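Local coordinates for protein ubiquitin-conjugating enzyme E2, putative (Trypanosoma cruzi, PDB 4DS2) that probably acts as a ubiquitin-conjugating (E2) enzyme, passing activated ubiquitin toward its targets, at residues K18-E23 / D122-V127; V88-P93 / P97-E102; V44-D47 / N51-L54. One frame throughout, in Å; residues are numbered along the deposited sequence.

Contact 1 of 3, residues K18-E23 / D122-V127; sequences KLLLEE and DVIKLV
L20 and I124 meet through single methyls, L20 CD2 lying 3.9 Å from I124 CD1, where two otherwise well-separated helices send side chains across the gap between them. The two side chains cross at about a right angle, so only their ends touch. L20 reaches over because its CG stands anti to the backbone N (chi1 -179°), while I124 points at the facing helix from the start and keeps its CG1 chain extended (chi2 159°). Farther from the sheet, E23 OE2 stands 3.8 Å from K125 NZ, a long salt bridge. The glutamate chain is extended beyond CG, whereas the lysine is bent twice, at chi3 and chi4, which brings its ammonium back beside D122. K125 NZ is also 3.8 Å from D122 OD1, so E23, K125 and D122 form a salt-bridge network of two long bridges, in which one ammonium probably offsets both carboxylates. Each acid has another tie: D122 OD2 accepts a hydrogen bond from H119 N, and E23 OE1 makes a weak one with S121 OG, both near the start of helix 120-132. The direct junction is slight, 108 Å² buried. Both helices also pack on one face of the sheet, L20 on V44, W52 and L54, I124 on I41 and L54, an N-terminal and a central helix against strands 40-46 and 51-57 of the meander, as in other E2 enzymes.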
# COMPACT_ATOMS: atom_id res chain seq x y z
N LYS A 18 -8.13 -3.18 -15.34
CA LYS A 18 -8.78 -2.21 -16.23
C LYS A 18 -9.38 -1.05 -15.44
O LYS A 18 -9.35 0.10 -15.89
CB LYS A 18 -9.88 -2.88 -17.05
CG LYS A 18 -9.39 -3.96 -17.99
CD LYS A 18 -10.52 -4.62 -18.79
CE LYS A 18 -10.04 -5.76 -19.70
NZ LYS A 18 -10.50 -5.67 -21.14
N LEU A 19 -9.94 -1.36 -14.27
CA LEU A 19 -10.59 -0.32 -13.44
C LEU A 19 -9.55 0.59 -12.78
O LEU A 19 -9.75 1.79 -12.75
CB LEU A 19 -11.56 -0.90 -12.39
CG LEU A 19 -13.05 -0.96 -12.83
CD1 LEU A 19 -13.91 -1.76 -11.86
CD2 LEU A 19 -13.69 0.41 -13.00
N LEU A 20 -8.44 0.00 -12.30
CA LEU A 20 -7.35 0.80 -11.73
C LEU A 20 -6.72 1.75 -12.76
O LEU A 20 -6.45 2.90 -12.46
CB LEU A 20 -6.27 -0.10 -11.15
CG LEU A 20 -5.09 0.64 -10.51
CD1 LEU A 20 -5.53 1.57 -9.39
CD2 LEU A 20 -4.09 -0.37 -9.97
N LEU A 21 -6.48 1.24 -13.97
CA LEU A 21 -5.86 1.99 -15.07
C LEU A 21 -6.71 3.16 -15.49
O LEU A 21 -6.21 4.25 -15.75
CB LEU A 21 -5.64 1.06 -16.27
CG LEU A 21 -4.56 -0.02 -16.07
CD1 LEU A 21 -4.60 -0.94 -17.28
CD2 LEU A 21 -3.17 0.57 -15.86
N GLU A 22 -8.02 2.94 -15.52
CA GLU A 22 -8.97 4.00 -15.76
C GLU A 22 -8.93 5.12 -14.70
O GLU A 22 -9.00 6.32 -15.03
CB GLU A 22 -10.36 3.37 -15.91
CG GLU A 22 -10.47 2.48 -17.15
CD GLU A 22 -11.87 1.97 -17.45
OE1 GLU A 22 -12.79 2.19 -16.62
OE2 GLU A 22 -12.07 1.33 -18.51
N GLU A 23 -8.76 4.74 -13.43
CA GLU A 23 -8.70 5.70 -12.32
C GLU A 23 -7.38 6.44 -12.22
O GLU A 23 -7.36 7.63 -11.90
CB GLU A 23 -8.89 5.00 -10.99
CG GLU A 23 -10.24 4.34 -10.78
CD GLU A 23 -10.16 3.27 -9.69
OE1 GLU A 23 -10.92 2.28 -9.78
OE2 GLU A 23 -9.31 3.43 -8.74
N ASP A 122 -9.48 -0.71 -4.00
CA ASP A 122 -9.91 -0.47 -2.60
C ASP A 122 -8.85 -0.99 -1.63
O ASP A 122 -8.50 -0.32 -0.68
CB ASP A 122 -11.29 -1.10 -2.36
CG ASP A 122 -12.39 -0.51 -3.30
OD1 ASP A 122 -12.22 0.64 -3.77
OD2 ASP A 122 -13.41 -1.18 -3.60
N VAL A 123 -8.29 -2.15 -1.93
CA VAL A 123 -7.21 -2.73 -1.15
C VAL A 123 -5.96 -1.85 -1.18
O VAL A 123 -5.23 -1.73 -0.18
CB VAL A 123 -6.79 -4.10 -1.75
CG1 VAL A 123 -5.58 -4.65 -1.00
CG2 VAL A 123 -7.97 -5.07 -1.77
N ILE A 124 -5.68 -1.26 -2.34
CA ILE A 124 -4.46 -0.49 -2.50
C ILE A 124 -4.61 0.82 -1.76
O ILE A 124 -3.68 1.25 -1.10
CB ILE A 124 -4.08 -0.27 -3.99
CG1 ILE A 124 -3.89 -1.63 -4.71
CG2 ILE A 124 -2.77 0.54 -4.08
CD1 ILE A 124 -4.01 -1.55 -6.23
N LYS A 125 -5.78 1.44 -1.86
CA LYS A 125 -6.00 2.70 -1.18
C LYS A 125 -6.04 2.52 0.32
O LYS A 125 -5.61 3.40 1.04
CB LYS A 125 -7.26 3.39 -1.71
CG LYS A 125 -7.12 3.82 -3.17
CD LYS A 125 -8.26 4.72 -3.64
CE LYS A 125 -8.74 4.40 -5.06
NZ LYS A 125 -9.85 3.39 -4.98
N LEU A 126 -6.54 1.39 0.80
CA LEU A 126 -6.63 1.14 2.24
C LEU A 126 -5.26 1.07 2.87
O LEU A 126 -5.06 1.55 3.99
CB LEU A 126 -7.42 -0.15 2.57
CG LEU A 126 -7.41 -0.53 4.07
CD1 LEU A 126 -8.54 -1.45 4.43
CD2 LEU A 126 -6.07 -1.15 4.50
N VAL A 127 -4.33 0.47 2.14
CA VAL A 127 -2.98 0.21 2.66
C VAL A 127 -2.13 1.45 2.64
O VAL A 127 -1.36 1.69 3.59
CB VAL A 127 -2.22 -0.84 1.84
CG1 VAL A 127 -0.73 -0.75 2.13
CG2 VAL A 127 -2.77 -2.24 2.13

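Contact 2 of 3, residues V88-P93 / P97-E102; sequences VRFVTP and PLVTGE
F90 and V99 supply the apolar part of this contact, with F90 CE1 4.0 Å from V99 CG2 and both residues buried. The valine crosses the aromatic side chain at about a right angle and approaches the ring obliquely; its CG1 is anti to the backbone N (chi1 -173°), leaving CG2 to lie against CE1 and CD1. The polar part, at the exposed edge, is looser. R89 stretches its chain from CG to NE so that E102 O lies over one face of the guanidinium, NH2 being 3.8 Å from E102 O, and no hydrogen bond forms. The same NH2 lies 3.9 Å from E102 CB and 4.1 Å from E102 OE1, beyond a salt bridge, with the guanidinium and carboxylate planes 37° apart. Any attraction is therefore probably a general one between opposite charges. Within the loop, E102 N donates to T100 OG1 at 3.0 Å, an ST turn, and the same hydroxyl is hydrogen-bonded to G104 N. Backbone bonding between F90 and G103 ties the loop to the end of the strand. As in other E2 enzymes, the chain after this strand leads toward the active-site region. Strand 87-90 borders strand 70-76, where F90 touches L73, while helix 120-132 closes the inner side, F132 meeting F90 and V131 meeting V99.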
# COMPACT_ATOMS: atom_id res chain seq x y z
N VAL A 88 -0.11 -6.76 -0.50
CA VAL A 88 0.73 -5.59 -0.82
C VAL A 88 2.08 -5.71 -0.09
O VAL A 88 2.15 -6.25 1.04
CB VAL A 88 -0.02 -4.29 -0.51
CG1 VAL A 88 0.76 -3.04 -0.91
CG2 VAL A 88 -1.38 -4.31 -1.23
N ARG A 89 3.14 -5.25 -0.77
CA ARG A 89 4.51 -5.30 -0.29
C ARG A 89 5.18 -4.02 -0.71
O ARG A 89 4.94 -3.55 -1.80
CB ARG A 89 5.23 -6.47 -0.92
CG ARG A 89 6.47 -7.00 -0.20
CD ARG A 89 6.74 -8.45 -0.61
NE ARG A 89 8.08 -8.94 -0.25
CZ ARG A 89 8.36 -9.85 0.70
NH1 ARG A 89 7.40 -10.40 1.45
NH2 ARG A 89 9.63 -10.23 0.92
N PHE A 90 6.00 -3.42 0.15
CA PHE A 90 6.79 -2.26 -0.28
C PHE A 90 8.07 -2.75 -0.87
O PHE A 90 8.75 -3.55 -0.20
CB PHE A 90 7.03 -1.30 0.88
CG PHE A 90 5.80 -0.54 1.26
CD1 PHE A 90 4.82 -1.14 2.03
CD2 PHE A 90 5.57 0.74 0.77
CE1 PHE A 90 3.66 -0.46 2.34
CE2 PHE A 90 4.42 1.42 1.09
CZ PHE A 90 3.47 0.83 1.87
N VAL A 91 8.37 -2.34 -2.11
CA VAL A 91 9.67 -2.61 -2.71
C VAL A 91 10.65 -1.56 -2.18
O VAL A 91 11.78 -1.91 -1.86
CB VAL A 91 9.66 -2.55 -4.24
CG1 VAL A 91 11.09 -2.65 -4.79
CG2 VAL A 91 8.77 -3.65 -4.82
N THR A 92 10.22 -0.30 -2.10
CA THR A 92 10.97 0.76 -1.44
C THR A 92 10.97 0.51 0.07
O THR A 92 9.90 0.25 0.65
CB THR A 92 10.35 2.16 -1.65
OG1 THR A 92 10.32 2.49 -3.04
CG2 THR A 92 11.17 3.25 -0.89
N PRO A 93 12.16 0.60 0.73
CA PRO A 93 12.08 0.56 2.20
C PRO A 93 11.30 1.75 2.75
O PRO A 93 11.27 2.82 2.12
CB PRO A 93 13.55 0.62 2.65
CG PRO A 93 14.28 1.20 1.49
CD PRO A 93 13.54 0.73 0.26
N PRO A 97 5.92 1.29 11.87
CA PRO A 97 5.43 0.18 12.71
C PRO A 97 4.67 -0.91 11.94
O PRO A 97 4.54 -2.04 12.42
CB PRO A 97 4.46 0.88 13.67
CG PRO A 97 4.53 2.36 13.40
CD PRO A 97 5.11 2.52 12.05
N LEU A 98 4.15 -0.55 10.76
CA LEU A 98 3.23 -1.44 10.01
C LEU A 98 3.97 -2.25 8.88
O LEU A 98 3.44 -3.24 8.33
CB LEU A 98 1.99 -0.63 9.53
CG LEU A 98 1.07 0.09 10.56
CD1 LEU A 98 0.22 1.16 9.88
CD2 LEU A 98 0.17 -0.85 11.33
N VAL A 99 5.23 -1.89 8.61
CA VAL A 99 6.05 -2.51 7.57
C VAL A 99 7.35 -3.14 8.13
O VAL A 99 8.04 -2.53 8.94
CB VAL A 99 6.45 -1.47 6.49
CG1 VAL A 99 7.17 -2.18 5.33
CG2 VAL A 99 5.24 -0.67 6.04
N THR A 100 7.68 -4.35 7.67
CA THR A 100 8.93 -5.02 8.08
C THR A 100 10.15 -4.53 7.24
O THR A 100 9.98 -3.77 6.28
CB THR A 100 8.81 -6.57 7.99
OG1 THR A 100 8.94 -6.99 6.63
CG2 THR A 100 7.50 -7.06 8.55
N GLY A 101 11.36 -4.96 7.61
CA GLY A 101 12.52 -4.72 6.75
C GLY A 101 12.48 -5.46 5.40
O GLY A 101 13.28 -5.17 4.50
N GLU A 102 11.57 -6.43 5.24
CA GLU A 102 11.36 -7.13 3.96
C GLU A 102 10.38 -6.37 3.05
O GLU A 102 10.32 -6.62 1.84
CB GLU A 102 10.91 -8.59 4.17
CG GLU A 102 12.08 -9.53 4.40
CD GLU A 102 11.72 -10.98 4.68
OE1 GLU A 102 10.50 -11.31 4.74
OE2 GLU A 102 12.67 -11.80 4.84

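Contact 3 of 3, residues V44-D47 / N51-L54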
# COMPACT_ATOMS: atom_id res chain seq x y z
N VAL A 44 1.38 1.99 -13.19
CA VAL A 44 0.98 0.61 -12.96
C VAL A 44 1.54 -0.25 -14.08
O VAL A 44 1.03 -0.24 -15.19
CB VAL A 44 -0.57 0.45 -12.97
CG1 VAL A 44 -0.95 -1.01 -12.84
CG2 VAL A 44 -1.23 1.28 -11.88
N ASP A 45 2.62 -0.96 -13.83
CA ASP A 45 3.15 -1.97 -14.78
C ASP A 45 2.68 -3.36 -14.23
O ASP A 45 2.25 -3.44 -13.07
CB ASP A 45 4.70 -1.80 -14.95
CG ASP A 45 5.12 -0.43 -15.69
OD1 ASP A 45 4.45 0.07 -16.63
OD2 ASP A 45 6.16 0.17 -15.34
N THR A 46 2.70 -4.42 -15.03
CA THR A 46 2.40 -5.79 -14.51
C THR A 46 3.52 -6.75 -14.88
O THR A 46 4.42 -6.42 -15.66
CB THR A 46 1.14 -6.43 -15.10
OG1 THR A 46 1.42 -6.80 -16.46
CG2 THR A 46 -0.07 -5.53 -15.07
N ASP A 47 3.45 -7.96 -14.34
CA ASP A 47 4.43 -9.01 -14.59
C ASP A 47 3.65 -10.30 -14.41
O ASP A 47 3.73 -10.92 -13.33
CB ASP A 47 5.56 -8.90 -13.56
CG ASP A 47 6.48 -10.11 -13.56
OD1 ASP A 47 6.45 -10.91 -14.50
OD2 ASP A 47 7.26 -10.24 -12.59
N ASN A 51 0.81 -10.12 -10.72
CA ASN A 51 1.79 -9.34 -10.10
C ASN A 51 1.77 -7.93 -10.69
O ASN A 51 2.13 -7.69 -11.85
CB ASN A 51 3.09 -10.04 -10.30
CG ASN A 51 3.95 -9.89 -9.13
OD1 ASN A 51 4.28 -8.75 -8.72
ND2 ASN A 51 4.25 -11.01 -8.49
N TRP A 52 1.29 -6.98 -9.89
CA TRP A 52 1.23 -5.59 -10.33
C TRP A 52 2.26 -4.82 -9.59
O TRP A 52 2.22 -4.78 -8.39
CB TRP A 52 -0.11 -4.95 -10.05
CG TRP A 52 -1.36 -5.67 -10.53
CD1 TRP A 52 -1.47 -6.84 -11.28
CD2 TRP A 52 -2.73 -5.20 -10.33
NE1 TRP A 52 -2.78 -7.13 -11.52
CE2 TRP A 52 -3.59 -6.18 -10.98
CE3 TRP A 52 -3.30 -4.10 -9.69
CZ2 TRP A 52 -4.97 -6.05 -10.98
CZ3 TRP A 52 -4.69 -3.98 -9.70
CH2 TRP A 52 -5.51 -4.93 -10.34
N ILE A 53 3.20 -4.22 -10.31
CA ILE A 53 4.19 -3.30 -9.75
C ILE A 53 3.65 -1.87 -9.91
O ILE A 53 3.30 -1.44 -11.01
CB ILE A 53 5.56 -3.42 -10.47
CG1 ILE A 53 6.01 -4.90 -10.54
CG2 ILE A 53 6.61 -2.53 -9.79
CD1 ILE A 53 5.68 -5.65 -11.81
N LEU A 54 3.55 -1.15 -8.80
CA LEU A 54 3.06 0.23 -8.78
C LEU A 54 4.15 1.25 -8.35
O LEU A 54 5.07 0.91 -7.61
CB LEU A 54 1.89 0.35 -7.79
CG LEU A 54 0.64 -0.52 -7.85
CD1 LEU A 54 -0.31 0.02 -6.78
CD2 LEU A 54 -0.04 -0.52 -9.20
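D45 and I53 form the hydrogen-bonded pair of this antiparallel hairpin, joined through both backbone donors. D45 N donates to I53 O at 2.9 Å; the return bond from I53 N to D45 O, 3.0 Å long, is weak, its N-H...O angle only 133°. One residue pair further toward the turn, T46 faces W52 in a non-hydrogen-bonded pair, so their backbone polar groups are not joined across this pair; W52 and L54, the latter paired likewise with V44, bond through their backbones to V75 and L73 of strand 70-76 on the far side. The hairpin is held again near its turn, where D47 N donates to N51 O at 2.8 Å. That carbonyl oxygen has a second, lesser partner in T46 CA, a CA-H...O contact of 3.3 Å. The indole NE1 of W52 donates to I49 O within the turn, so its polar group is satisfied inside the hairpin. Side chains meet on the face of V44, T46, W52 and L54: V44 and L54 lie side by side pointing the same way, with L54 CD2 against V44 CG2, and T46 CG2 approaches the W52 ring obliquely at CD1, 4.2 Å away. On the face of D45 and I53, I53 reaches past the strand end: it places CG1 beside its backbone N (chi1 -51°), and a chi2 of 96° turns CD1 to 3.7 Å from D47 CB. The first two strands of the E2 meander are thus joined. Their V44, T46 and W52 face meets L17 of helix 11-27, L54 reaches I124 of helix 120-132, and strand 70-76 continues the sheet beside strand 51-57.

In the fold
From the N terminus the chain runs through helix 11-27, opening the long loop that contact 1 closes when helix 120-132 returns. Contact 3 is nested inside it, a short loop closed as strand 40-46 turns back into strand 51-57. Contact 2 follows in series, also nested, where the chain leaves the last strand, 87-90, and folds back. Contacts 1 and 3 are close, their centres about 12 Å apart, and share a core where both helices meet the first two strands. Contact 2, about 19 Å from contact 1 between centres, lies across the chain's centre, yet V88 still packs on V123 and V127 of helix 120-132, which thus reaches both outermost strands, 40-46 and 87-90.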